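Local coordinates for protein glutathione S-transferase (Natrialba magadii ATCC 43099, PDB 6GZF) that probably acts as a Xi-class glutathione transferase, the class of the glutathionyl-hydroquinone reductases, handling glutathione with a thioredoxin-like domain and a helical domain, at residues A[58-63]-A[69-74]; A[77-82]-A[155-160]; A[190-195]-A[240-245]; A[51-56]-A[162-167]. All coordinates share one frame; numbering follows the deposited sequence.

Contact 1: residues A[58-63]-A[69-74]; sequences LYVSYA and RTLVTR
Thr70 turns its hydroxyl oxygen, not its methyl, toward two hydrocarbon neighbours on the strand: OG1 of Thr70 lies 3.6 Å from CD2 of Leu58, and Val60 CG1 stands at the same 3.6 Å from Thr70 OG1. The oxygen can sit there because its polar mate is in its own helix, the backbone oxygen of Ala67. With chi1 at 66°, OG1 falls between the backbone N and the carbonyl carbon, within reach of both strand side chains, while the same side chain also touches Ile153 of helix 150-159.

Leu71 fills the rest of the interface. It meets Val60 tip to tip, the two methyl pairs facing each other: Leu71 CD1 is 3.8 Å from Val60 CG2, and Leu71 CD2 is 3.8 Å from Val60 CG1. Leu58 crosses Leu71 at a slant, its CD2 4.0 Å from Leu71 CD2. On the other flank the Tyr62 ring crosses the leucine at about a right angle, with CE1 of Tyr62 3.8 Å from CD1 of Leu71; an edge-to-face contact with His292 also engages this ring.

Strand 56-60 and helix 65-77 are the first two elements of the beta-alpha-beta unit completed by strand 84-87, the thioredoxin-like core. Their segment axes approach to 9.7 Å at 128°, and the turn between them carries Cys64, the predicted nucleophile. The contact is van der Waals throughout, apolar except for the Thr70 oxygen, which spends its hydrogen bond on Ala67 O, while Arg74 gives NH1 to Ile83 O; adhesion here therefore rests on hydrophobic burial, without a polar bond between the two segments.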
loop_
_atom_site.group_PDB
_atom_site.type_symbol
_atom_site.label_atom_id
_atom_site.label_comp_id
_atom_site.label_asym_id
_atom_site.label_seq_id
_atom_site.Cartn_x
_atom_site.Cartn_y
_atom_site.Cartn_z
ATOM N N LEU A 58 -8.912 31.074 10.853
ATOM C CA LEU A 58 -9.041 29.686 10.419
ATOM C C LEU A 58 -7.838 28.836 10.825
ATOM O O LEU A 58 -6.691 29.226 10.613
ATOM C CB LEU A 58 -9.234 29.628 8.901
ATOM C CG LEU A 58 -9.289 28.247 8.246
ATOM C CD1 LEU A 58 -10.495 27.460 8.735
ATOM C CD2 LEU A 58 -9.308 28.377 6.731
ATOM N N TYR A 59 -8.107 27.675 11.414
ATOM C CA TYR A 59 -7.053 26.735 11.785
ATOM C C TYR A 59 -7.087 25.506 10.888
ATOM O O TYR A 59 -8.104 24.822 10.808
ATOM C CB TYR A 59 -7.190 26.312 13.248
ATOM C CG TYR A 59 -6.965 27.430 14.235
ATOM C CD1 TYR A 59 -5.686 27.749 14.670
ATOM C CD2 TYR A 59 -8.031 28.162 14.739
ATOM C CE1 TYR A 59 -5.476 28.768 15.574
ATOM C CE2 TYR A 59 -7.829 29.183 15.644
ATOM C CZ TYR A 59 -6.551 29.482 16.057
ATOM O OH TYR A 59 -6.342 30.496 16.961
ATOM N N VAL A 60 -5.978 25.226 10.212
ATOM C CA VAL A 60 -5.923 24.084 9.305
ATOM C C VAL A 60 -4.625 23.297 9.402
ATOM O O VAL A 60 -3.607 23.793 9.887
ATOM C CB VAL A 60 -6.087 24.514 7.828
ATOM C CG1 VAL A 60 -7.454 25.134 7.583
ATOM C CG2 VAL A 60 -4.970 25.467 7.424
ATOM N N SER A 61 -4.688 22.056 8.936
ATOM C CA SER A 61 -3.502 21.286 8.600
ATOM C C SER A 61 -3.512 21.091 7.092
ATOM O O SER A 61 -4.572 20.889 6.501
ATOM C CB SER A 61 -3.486 19.941 9.327
ATOM O OG SER A 61 -2.467 19.095 8.819
ATOM N N TYR A 62 -2.344 21.162 6.462
ATOM C CA TYR A 62 -2.264 20.968 5.020
ATOM C C TYR A 62 -2.506 19.509 4.647
ATOM O O TYR A 62 -2.787 19.194 3.491
ATOM C CB TYR A 62 -0.905 21.423 4.483
ATOM C CG TYR A 62 -0.808 22.908 4.216
ATOM C CD1 TYR A 62 -1.631 23.520 3.279
ATOM C CD2 TYR A 62 0.122 23.694 4.883
ATOM C CE1 TYR A 62 -1.542 24.875 3.027
ATOM C CE2 TYR A 62 0.219 25.051 4.636
ATOM C CZ TYR A 62 -0.614 25.636 3.707
ATOM O OH TYR A 62 -0.520 26.986 3.458
ATOM N N ALA A 63 -2.405 18.625 5.634
ATOM C CA ALA A 63 -2.522 17.191 5.397
ATOM C C ALA A 63 -3.971 16.714 5.445
ATOM O O ALA A 63 -4.333 15.734 4.793
ATOM C CB ALA A 63 -1.691 16.432 6.409
ATOM N N ARG A 69 -10.524 21.456 2.351
ATOM C CA ARG A 69 -11.748 21.929 1.712
ATOM C C ARG A 69 -11.949 23.421 1.950
ATOM O O ARG A 69 -12.324 24.159 1.039
ATOM C CB ARG A 69 -12.958 21.143 2.224
ATOM C CG ARG A 69 -13.452 20.077 1.259
ATOM C CD ARG A 69 -13.818 18.787 1.978
ATOM N NE ARG A 69 -15.085 18.880 2.699
ATOM C CZ ARG A 69 -15.951 17.878 2.811
ATOM N NH1 ARG A 69 -15.689 16.709 2.242
ATOM N NH2 ARG A 69 -17.079 18.044 3.487
ATOM N N THR A 70 -11.691 23.860 3.178
ATOM C CA THR A 70 -11.827 25.266 3.536
ATOM C C THR A 70 -10.768 26.119 2.843
ATOM O O THR A 70 -11.029 27.259 2.463
ATOM C CB THR A 70 -11.721 25.473 5.059
ATOM O OG1 THR A 70 -10.398 25.140 5.497
ATOM C CG2 THR A 70 -12.727 24.594 5.785
ATOM N N LEU A 71 -9.575 25.556 2.678
ATOM C CA LEU A 71 -8.466 26.271 2.054
ATOM C C LEU A 71 -8.703 26.503 0.565
ATOM O O LEU A 71 -8.433 27.588 0.050
ATOM C CB LEU A 71 -7.155 25.509 2.260
ATOM C CG LEU A 71 -6.618 25.460 3.691
ATOM C CD1 LEU A 71 -5.255 24.788 3.727
ATOM C CD2 LEU A 71 -6.545 26.860 4.284
ATOM N N VAL A 72 -9.202 25.479 -0.122
ATOM C CA VAL A 72 -9.491 25.581 -1.549
ATOM C C VAL A 72 -10.577 26.624 -1.801
ATOM O O VAL A 72 -10.486 27.414 -2.741
ATOM C CB VAL A 72 -9.923 24.220 -2.136
ATOM C CG1 VAL A 72 -10.413 24.379 -3.568
ATOM C CG2 VAL A 72 -8.773 23.226 -2.070
ATOM N N THR A 73 -11.592 26.636 -0.943
ATOM C CA THR A 73 -12.679 27.601 -1.056
ATOM C C THR A 73 -12.189 29.019 -0.779
ATOM O O THR A 73 -12.512 29.950 -1.518
ATOM C CB THR A 73 -13.831 27.267 -0.092
ATOM O OG1 THR A 73 -14.297 25.938 -0.345
ATOM C CG2 THR A 73 -14.980 28.247 -0.275
ATOM N N ARG A 74 -11.403 29.171 0.284
ATOM C CA ARG A 74 -10.871 30.473 0.677
ATOM C C ARG A 74 -10.038 31.088 -0.441
ATOM O O ARG A 74 -10.086 32.295 -0.672
ATOM C CB ARG A 74 -10.027 30.350 1.947
ATOM C CG ARG A 74 -9.698 31.684 2.601
ATOM C CD ARG A 74 -8.739 31.517 3.770
ATOM N NE ARG A 74 -7.367 31.283 3.326
ATOM C CZ ARG A 74 -6.317 31.979 3.748
ATOM N NH1 ARG A 74 -6.477 32.954 4.633
ATOM N NH2 ARG A 74 -5.105 31.699 3.288
#

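Contact 2: residues A[77-82]-A[155-160]; sequences KGLEDA and RMFDTE
Lys77 and Leu79 flank Gly78, the C-prime residue of the Schellman motif that ends helix 65-77, and both lean on the last turn of helix 150-159 in the thioredoxin-like domain. Gly78, with positive phi, reverses the chain so that Leu79 N returns to Arg74 O, and the side chains before and after it come down beside Phe157 and Asp158.

The lysine is folded, not extended. Bends at chi2 (60°) and chi4 (64°) carry its methylenes over the helix end, where CG of Lys77 lies 3.8 Å from Phe157 O and CE passes close to both the carboxylate and the backbone oxygen of Asp158. The ammonium group goes past this carboxylate: NZ of Lys77 is 4.3 Å from OD1 of Asp158, beyond a salt bridge, and bonds to Val169 O instead. Asp158 crosses the lysine at about a right angle; its CB points away from the loop, but chi1 of -166° sets CG beside the carbonyl carbon and returns OD1 toward Lys77. That oxygen also takes a weak bond from Leu171 N. An alanine in place of Lys77 would probably leave Val169 O without this donor and uncover the end of helix 150-159, with Asp158 deprived of a nearby positive charge.

Leu79 makes the apolar half of the contact. The Phe157 side chain also touches Thr73, Ile83 and Leu137, and so lies between helix 65-77 and strand 136-139. The leucine touches the base of that side chain, with CD1 of Leu79 4.3 Å from CB of Phe157 and 3.4 Å from O of Phe157.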
loop_
_atom_site.group_PDB
_atom_site.type_symbol
_atom_site.label_atom_id
_atom_site.label_comp_id
_atom_site.label_asym_id
_atom_site.label_seq_id
_atom_site.Cartn_x
_atom_site.Cartn_y
_atom_site.Cartn_z
ATOM N N LYS A 77 -12.383 31.956 -3.546
ATOM C CA LYS A 77 -13.205 33.124 -3.259
ATOM C C LYS A 77 -12.372 34.397 -3.167
ATOM O O LYS A 77 -12.878 35.497 -3.389
ATOM C CB LYS A 77 -13.979 32.920 -1.957
ATOM C CG LYS A 77 -15.456 33.214 -2.071
ATOM C CD LYS A 77 -16.104 32.308 -3.097
ATOM C CE LYS A 77 -17.601 32.523 -3.138
ATOM N NZ LYS A 77 -17.967 33.895 -3.581
ATOM N N GLY A 78 -11.093 34.242 -2.842
ATOM C CA GLY A 78 -10.235 35.382 -2.589
ATOM C C GLY A 78 -10.557 35.962 -1.227
ATOM O O GLY A 78 -10.853 37.149 -1.098
ATOM N N LEU A 79 -10.505 35.109 -0.209
ATOM C CA LEU A 79 -10.869 35.504 1.147
ATOM C C LEU A 79 -9.673 35.470 2.092
ATOM O O LEU A 79 -9.838 35.524 3.311
ATOM C CB LEU A 79 -11.979 34.597 1.684
ATOM C CG LEU A 79 -13.389 34.854 1.149
ATOM C CD1 LEU A 79 -14.354 33.777 1.629
ATOM C CD2 LEU A 79 -13.875 36.235 1.561
ATOM N N GLU A 80 -8.473 35.378 1.526
ATOM C CA GLU A 80 -7.252 35.330 2.325
ATOM C C GLU A 80 -7.067 36.616 3.122
ATOM O O GLU A 80 -6.758 36.581 4.314
ATOM C CB GLU A 80 -6.027 35.086 1.439
ATOM C CG GLU A 80 -6.169 33.932 0.458
ATOM C CD GLU A 80 -6.721 34.371 -0.885
ATOM O OE1 GLU A 80 -7.424 35.402 -0.934
ATOM O OE2 GLU A 80 -6.447 33.685 -1.893
ATOM N N ASP A 81 -7.259 37.751 2.456
ATOM C CA ASP A 81 -7.136 39.052 3.099
ATOM C C ASP A 81 -8.193 39.230 4.184
ATOM O O ASP A 81 -7.953 39.883 5.199
ATOM C CB ASP A 81 -7.254 40.176 2.068
ATOM C CG ASP A 81 -6.069 40.229 1.124
ATOM O OD1 ASP A 81 -4.960 39.828 1.537
ATOM O OD2 ASP A 81 -6.246 40.672 -0.029
ATOM N N ALA A 82 -9.362 38.638 3.962
ATOM C CA ALA A 82 -10.476 38.776 4.890
ATOM C C ALA A 82 -10.381 37.784 6.045
ATOM O O ALA A 82 -10.661 38.124 7.194
ATOM C CB ALA A 82 -11.797 38.605 4.157
ATOM N N ARG A 155 -19.277 26.069 2.933
ATOM C CA ARG A 155 -20.532 26.658 2.482
ATOM C C ARG A 155 -20.647 28.136 2.851
ATOM O O ARG A 155 -20.991 28.964 2.008
ATOM C CB ARG A 155 -21.719 25.885 3.064
ATOM C CG ARG A 155 -23.076 26.507 2.766
ATOM C CD ARG A 155 -23.341 26.583 1.272
ATOM N NE ARG A 155 -23.321 25.264 0.646
ATOM C CZ ARG A 155 -24.370 24.450 0.592
ATOM N NH1 ARG A 155 -24.264 23.267 0.003
ATOM N NH2 ARG A 155 -25.524 24.818 1.129
ATOM N N MET A 156 -20.358 28.466 4.104
ATOM C CA MET A 156 -20.496 29.844 4.560
ATOM C C MET A 156 -19.390 30.737 3.992
ATOM O O MET A 156 -19.594 31.936 3.800
ATOM C CB MET A 156 -20.514 29.910 6.089
ATOM C CG MET A 156 -19.204 29.562 6.770
ATOM S SD MET A 156 -19.360 29.623 8.567
ATOM C CE MET A 156 -20.243 28.098 8.894
ATOM N N PHE A 157 -18.226 30.152 3.717
ATOM C CA PHE A 157 -17.180 30.856 2.978
ATOM C C PHE A 157 -17.697 31.221 1.595
ATOM O O PHE A 157 -17.351 32.261 1.033
ATOM C CB PHE A 157 -15.917 30.001 2.838
ATOM C CG PHE A 157 -15.000 30.049 4.027
ATOM C CD1 PHE A 157 -15.397 30.645 5.211
ATOM C CD2 PHE A 157 -13.728 29.504 3.950
ATOM C CE1 PHE A 157 -14.546 30.687 6.301
ATOM C CE2 PHE A 157 -12.871 29.544 5.034
ATOM C CZ PHE A 157 -13.281 30.137 6.211
ATOM N N ASP A 158 -18.536 30.342 1.061
ATOM C CA ASP A 158 -19.011 30.431 -0.310
ATOM C C ASP A 158 -20.161 31.423 -0.483
ATOM O O ASP A 158 -20.196 32.178 -1.453
ATOM C CB ASP A 158 -19.445 29.040 -0.782
ATOM C CG ASP A 158 -19.625 28.956 -2.281
ATOM O OD1 ASP A 158 -19.062 29.801 -3.003
ATOM O OD2 ASP A 158 -20.326 28.033 -2.738
ATOM N N THR A 159 -21.095 31.429 0.461
ATOM C CA THR A 159 -22.351 32.145 0.260
ATOM C C THR A 159 -22.571 33.348 1.177
ATOM O O THR A 159 -23.567 34.057 1.032
ATOM C CB THR A 159 -23.550 31.194 0.441
ATOM O OG1 THR A 159 -23.564 30.690 1.782
ATOM C CG2 THR A 159 -23.459 30.030 -0.531
ATOM N N GLU A 160 -21.655 33.590 2.110
ATOM C CA GLU A 160 -21.899 34.601 3.136
ATOM C C GLU A 160 -20.871 35.735 3.177
ATOM O O GLU A 160 -21.117 36.771 3.796
ATOM C CB GLU A 160 -21.970 33.936 4.512
ATOM C CG GLU A 160 -22.954 32.775 4.595
ATOM C CD GLU A 160 -24.380 33.192 4.286
ATOM O OE1 GLU A 160 -24.964 33.956 5.082
ATOM O OE2 GLU A 160 -24.918 32.755 3.245
#

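Contact 3: residues A[190-195]-A[240-245]; sequences PINNGV and DIAMFT
Ile191 and Met243 cross obliquely where helix 177-192 packs on helix 238-247, two helices of the all-alpha C-terminal domain of the glutathione transferase fold. Ile191 projects toward the other helix, and its CD1 ends 3.8 Å from CE of Met243. Met243 leaves its helix with CG anti to the backbone N (chi1 -177°), then bends at chi2 and chi3, which brings the thioether end up to the tip of Ile191. Helix 204-224 also borders the pair, through Ala217 on Ile191 and Trp221 on Met243.

Asn192 serves the other half. Its CG stands anti to the carbonyl carbon (chi1 -69°), swinging the amide across to the Ala242 turn; the two backbones are nearest here, with 7.3 Å between CA of Asn192 and CA of Met243. Arg69 of helix 65-77 borders the same amide, so the site lies where the two domains meet, with the predicted proton donor/acceptor Tyr196 about 7 Å away between side chains. Replacing Asn192 by an alanine would probably open a gap beside Ala242 and strip Arg69 of a polar neighbour. On the apolar side, Ile191 adds its second branch, CG2, 4.1 Å from SD of Met243.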
loop_
_atom_site.group_PDB
_atom_site.type_symbol
_atom_site.label_atom_id
_atom_site.label_comp_id
_atom_site.label_asym_id
_atom_site.label_seq_id
_atom_site.Cartn_x
_atom_site.Cartn_y
_atom_site.Cartn_z
ATOM N N PRO A 190 -19.014 6.637 0.763
ATOM C CA PRO A 190 -18.147 5.663 0.087
ATOM C C PRO A 190 -16.769 6.201 -0.295
ATOM O O PRO A 190 -15.840 5.408 -0.441
ATOM C CB PRO A 190 -18.945 5.309 -1.172
ATOM C CG PRO A 190 -19.738 6.525 -1.453
ATOM C CD PRO A 190 -20.126 7.062 -0.108
ATOM N N ILE A 191 -16.634 7.515 -0.452
ATOM C CA ILE A 191 -15.379 8.084 -0.935
ATOM C C ILE A 191 -14.644 8.911 0.120
ATOM O O ILE A 191 -13.492 8.621 0.441
ATOM C CB ILE A 191 -15.609 8.956 -2.183
ATOM C CG1 ILE A 191 -16.078 8.089 -3.354
ATOM C CG2 ILE A 191 -14.338 9.695 -2.561
ATOM C CD1 ILE A 191 -16.550 8.881 -4.552
ATOM N N ASN A 192 -15.302 9.938 0.651
ATOM C CA ASN A 192 -14.673 10.815 1.637
ATOM C C ASN A 192 -14.318 10.088 2.933
ATOM O O ASN A 192 -13.191 10.189 3.419
ATOM C CB ASN A 192 -15.578 12.011 1.944
ATOM C CG ASN A 192 -15.704 12.962 0.769
ATOM O OD1 ASN A 192 -14.846 12.993 -0.115
ATOM N ND2 ASN A 192 -16.772 13.750 0.758
ATOM N N ASN A 193 -15.280 9.358 3.488
ATOM C CA ASN A 193 -15.048 8.591 4.707
ATOM C C ASN A 193 -14.622 7.156 4.418
ATOM O O ASN A 193 -14.061 6.482 5.282
ATOM C CB ASN A 193 -16.303 8.585 5.583
ATOM C CG ASN A 193 -16.369 9.777 6.516
ATOM O OD1 ASN A 193 -15.343 10.283 6.969
ATOM N ND2 ASN A 193 -17.582 10.227 6.816
ATOM N N GLY A 194 -14.890 6.701 3.199
ATOM C CA GLY A 194 -14.627 5.327 2.813
ATOM C C GLY A 194 -13.176 4.903 2.928
ATOM O O GLY A 194 -12.882 3.788 3.361
ATOM N N VAL A 195 -12.267 5.792 2.542
ATOM C CA VAL A 195 -10.841 5.486 2.569
ATOM C C VAL A 195 -10.325 5.294 3.995
ATOM O O VAL A 195 -9.458 4.455 4.239
ATOM C CB VAL A 195 -10.015 6.588 1.870
ATOM C CG1 VAL A 195 -10.138 6.464 0.361
ATOM C CG2 VAL A 195 -10.457 7.968 2.332
ATOM N N ASP A 240 -17.140 19.530 -6.277
ATOM C CA ASP A 240 -15.832 19.203 -6.830
ATOM C C ASP A 240 -14.735 19.338 -5.779
ATOM O O ASP A 240 -13.761 18.588 -5.792
ATOM C CB ASP A 240 -15.520 20.096 -8.032
ATOM C CG ASP A 240 -16.606 20.048 -9.089
ATOM O OD1 ASP A 240 -17.558 20.852 -9.000
ATOM O OD2 ASP A 240 -16.511 19.203 -10.003
ATOM N N ILE A 241 -14.901 20.297 -4.873
ATOM C CA ILE A 241 -13.922 20.533 -3.817
ATOM C C ILE A 241 -13.884 19.363 -2.835
ATOM O O ILE A 241 -12.814 18.957 -2.379
ATOM C CB ILE A 241 -14.222 21.839 -3.053
ATOM C CG1 ILE A 241 -14.244 23.025 -4.021
ATOM C CG2 ILE A 241 -13.194 22.072 -1.955
ATOM C CD1 ILE A 241 -14.377 24.369 -3.342
ATOM N N ALA A 242 -15.057 18.820 -2.520
ATOM C CA ALA A 242 -15.155 17.664 -1.638
ATOM C C ALA A 242 -14.458 16.454 -2.253
ATOM O O ALA A 242 -13.707 15.748 -1.580
ATOM C CB ALA A 242 -16.611 17.346 -1.342
ATOM N N MET A 243 -14.707 16.230 -3.539
ATOM C CA MET A 243 -14.106 15.117 -4.266
ATOM C C MET A 243 -12.597 15.292 -4.422
ATOM O O MET A 243 -11.833 14.335 -4.285
ATOM C CB MET A 243 -14.759 14.973 -5.643
ATOM C CG MET A 243 -14.248 13.799 -6.464
ATOM S SD MET A 243 -14.775 12.205 -5.812
ATOM C CE MET A 243 -15.976 11.719 -7.049
ATOM N N PHE A 244 -12.181 16.523 -4.704
ATOM C CA PHE A 244 -10.784 16.832 -5.001
ATOM C C PHE A 244 -9.831 16.527 -3.847
ATOM O O PHE A 244 -8.756 15.970 -4.059
ATOM C CB PHE A 244 -10.651 18.304 -5.401
ATOM C CG PHE A 244 -9.233 18.799 -5.442
ATOM C CD1 PHE A 244 -8.414 18.509 -6.521
ATOM C CD2 PHE A 244 -8.724 19.569 -4.410
ATOM C CE1 PHE A 244 -7.111 18.966 -6.560
ATOM C CE2 PHE A 244 -7.423 20.029 -4.444
ATOM C CZ PHE A 244 -6.616 19.728 -5.519
ATOM N N THR A 245 -10.225 16.894 -2.632
ATOM C CA THR A 245 -9.351 16.739 -1.473
ATOM C C THR A 245 -9.118 15.271 -1.118
ATOM O O THR A 245 -8.159 14.940 -0.423
ATOM C CB THR A 245 -9.917 17.470 -0.245
ATOM O OG1 THR A 245 -11.262 17.040 -0.006
ATOM C CG2 THR A 245 -9.908 18.973 -0.477
#

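Contact 4: residues A[51-56]-A[162-167]; sequences PEAGRY and DEFADH
Phe164 lays its ring against the backbone of Pro51, Glu52 and Ala53, joining two irregular surface loops at the edge of the thioredoxin-like fold: one runs into strand 56-60, the other leaves helix 150-159 on the way to helix 177-192.

The apolar contacts come from two small side chains. Ala53 CB is 3.5 Å from Phe164 CD1, and at the far side of the ring Pro51 CB lies 4.1 Å from Phe164 CE2. CG of Phe164 is anti to the carbonyl carbon (chi1 -46°), which points the ring across to the proline loop.

Backbone groups meet the ring in two ways. The peptide joining Glu52 to Ala53 covers one face, Ala53 N standing 3.8 Å above the plane of the Phe164 ring and toward its rim. Pro51 O instead approaches the edge, near the ring plane, 3.1 Å from Phe164 CE2.

The salt bridges involve Arg55 of the first loop. Arg55 NH1 forms one of 3.3 Å with Glu52 OE1, while NE of the same guanidinium pairs with Asp139 of strand 136-139, tying the loop back to the sheet.

Packing within the second loop completes the sandwich: Glu163 CB backs the opposite face of the Phe164 ring, 3.8 Å above its plane.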
loop_
_atom_site.group_PDB
_atom_site.type_symbol
_atom_site.label_atom_id
_atom_site.label_comp_id
_atom_site.label_asym_id
_atom_site.label_seq_id
_atom_site.Cartn_x
_atom_site.Cartn_y
_atom_site.Cartn_z
ATOM N N PRO A 51 -20.685 38.482 8.946
ATOM C CA PRO A 51 -19.427 38.490 8.191
ATOM C C PRO A 51 -18.710 39.839 8.240
ATOM O O PRO A 51 -19.229 40.835 7.735
ATOM C CB PRO A 51 -19.873 38.162 6.762
ATOM C CG PRO A 51 -21.294 38.601 6.701
ATOM C CD PRO A 51 -21.857 38.338 8.065
ATOM N N GLU A 52 -17.530 39.862 8.851
ATOM C CA GLU A 52 -16.702 41.064 8.873
ATOM C C GLU A 52 -15.405 40.840 8.100
ATOM O O GLU A 52 -15.113 39.725 7.669
ATOM C CB GLU A 52 -16.400 41.492 10.310
ATOM C CG GLU A 52 -17.623 41.943 11.094
ATOM C CD GLU A 52 -17.267 42.489 12.462
ATOM O OE1 GLU A 52 -18.082 42.343 13.397
ATOM O OE2 GLU A 52 -16.170 43.069 12.603
ATOM N N ALA A 53 -14.626 41.904 7.937
ATOM C CA ALA A 53 -13.452 41.867 7.072
ATOM C C ALA A 53 -12.198 41.346 7.770
ATOM O O ALA A 53 -11.351 40.728 7.137
ATOM C CB ALA A 53 -13.189 43.250 6.498
ATOM N N GLY A 54 -12.066 41.605 9.065
ATOM C CA GLY A 54 -10.892 41.160 9.796
ATOM C C GLY A 54 -11.244 40.601 11.158
ATOM O O GLY A 54 -10.764 41.085 12.184
ATOM N N ARG A 55 -12.076 39.567 11.162
ATOM C CA ARG A 55 -12.643 39.054 12.399
ATOM C C ARG A 55 -12.400 37.561 12.607
ATOM O O ARG A 55 -11.936 37.144 13.668
ATOM C CB ARG A 55 -14.145 39.336 12.431
ATOM C CG ARG A 55 -14.832 38.861 13.691
ATOM C CD ARG A 55 -16.326 39.120 13.639
ATOM N NE ARG A 55 -17.005 38.583 14.814
ATOM C CZ ARG A 55 -18.313 38.680 15.029
ATOM N NH1 ARG A 55 -19.087 39.297 14.147
ATOM N NH2 ARG A 55 -18.845 38.161 16.126
ATOM N N TYR A 56 -12.714 36.760 11.595
ATOM C CA TYR A 56 -12.690 35.308 11.739
ATOM C C TYR A 56 -11.343 34.695 11.365
ATOM O O TYR A 56 -10.739 35.055 10.355
ATOM C CB TYR A 56 -13.806 34.682 10.900
ATOM C CG TYR A 56 -15.181 35.206 11.252
ATOM C CD1 TYR A 56 -15.887 34.687 12.330
ATOM C CD2 TYR A 56 -15.770 36.223 10.511
ATOM C CE1 TYR A 56 -17.144 35.164 12.658
ATOM C CE2 TYR A 56 -17.025 36.705 10.832
ATOM C CZ TYR A 56 -17.708 36.172 11.906
ATOM O OH TYR A 56 -18.958 36.647 12.232
ATOM N N ASP A 162 -19.602 37.540 0.532
ATOM C CA ASP A 162 -19.557 38.163 -0.790
ATOM C C ASP A 162 -19.043 39.601 -0.762
ATOM O O ASP A 162 -18.523 40.099 -1.761
ATOM C CB ASP A 162 -20.942 38.132 -1.441
ATOM C CG ASP A 162 -21.214 36.833 -2.174
ATOM O OD1 ASP A 162 -20.248 36.214 -2.667
ATOM O OD2 ASP A 162 -22.394 36.431 -2.260
ATOM N N GLU A 163 -19.192 40.263 0.379
ATOM C CA GLU A 163 -18.802 41.662 0.507
ATOM C C GLU A 163 -17.285 41.827 0.540
ATOM O O GLU A 163 -16.758 42.888 0.203
ATOM C CB GLU A 163 -19.430 42.268 1.767
ATOM C CG GLU A 163 -19.179 43.757 1.950
ATOM C CD GLU A 163 -20.047 44.366 3.034
ATOM O OE1 GLU A 163 -21.177 43.874 3.239
ATOM O OE2 GLU A 163 -19.599 45.334 3.684
ATOM N N PHE A 164 -16.581 40.769 0.927
ATOM C CA PHE A 164 -15.145 40.863 1.167
ATOM C C PHE A 164 -14.327 39.952 0.255
ATOM O O PHE A 164 -13.098 39.959 0.302
ATOM C CB PHE A 164 -14.849 40.544 2.632
ATOM C CG PHE A 164 -15.766 41.244 3.593
ATOM C CD1 PHE A 164 -15.547 42.566 3.941
ATOM C CD2 PHE A 164 -16.856 40.583 4.138
ATOM C CE1 PHE A 164 -16.390 43.215 4.822
ATOM C CE2 PHE A 164 -17.703 41.227 5.019
ATOM C CZ PHE A 164 -17.470 42.544 5.361
ATOM N N ALA A 165 -15.012 39.173 -0.574
ATOM C CA ALA A 165 -14.338 38.308 -1.534
ATOM C C ALA A 165 -13.766 39.130 -2.685
ATOM O O ALA A 165 -14.364 40.122 -3.104
ATOM C CB ALA A 165 -15.294 37.247 -2.057
ATOM N N ASP A 166 -12.609 38.718 -3.193
ATOM C CA ASP A 166 -11.955 39.442 -4.277
ATOM C C ASP A 166 -12.369 38.913 -5.647
ATOM O O ASP A 166 -12.219 39.600 -6.657
ATOM C CB ASP A 166 -10.433 39.368 -4.132
ATOM C CG ASP A 166 -9.929 40.090 -2.899
ATOM O OD1 ASP A 166 -10.670 40.938 -2.360
ATOM O OD2 ASP A 166 -8.789 39.811 -2.472
ATOM N N HIS A 167 -12.891 37.692 -5.678
ATOM C CA HIS A 167 -13.280 37.067 -6.937
ATOM C C HIS A 167 -14.784 36.832 -7.012
ATOM O O HIS A 167 -15.409 36.422 -6.035
ATOM C CB HIS A 167 -12.540 35.742 -7.126
ATOM C CG HIS A 167 -11.051 35.864 -7.040
ATOM N ND1 HIS A 167 -10.313 35.275 -6.038
ATOM C CD2 HIS A 167 -10.163 36.511 -7.833
ATOM C CE1 HIS A 167 -9.033 35.551 -6.217
ATOM N NE2 HIS A 167 -8.915 36.299 -7.297
#

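From the N terminus, 51-56 opens contact 4 and the chain then enters strand 56-60. Contact 1 closes first, a short loop from 58-63 to 69-74 that seats helix 65-77 on the sheet. The end of that helix opens contact 2, a long loop shut when helix 150-159 returns at 155-160. Contact 4 closes just after, at 162-167, so contacts 1 and 2 both lie within its span, in series. Probable hydrogen bonds from His167 N to Lys77 O and from Asp166 N to Gly78 O join contacts 2 and 4. Contact 3 follows separately within the helical domain, its helix 238-247 touching Arg69 and Thr73 of contact 1; none of the loops cross.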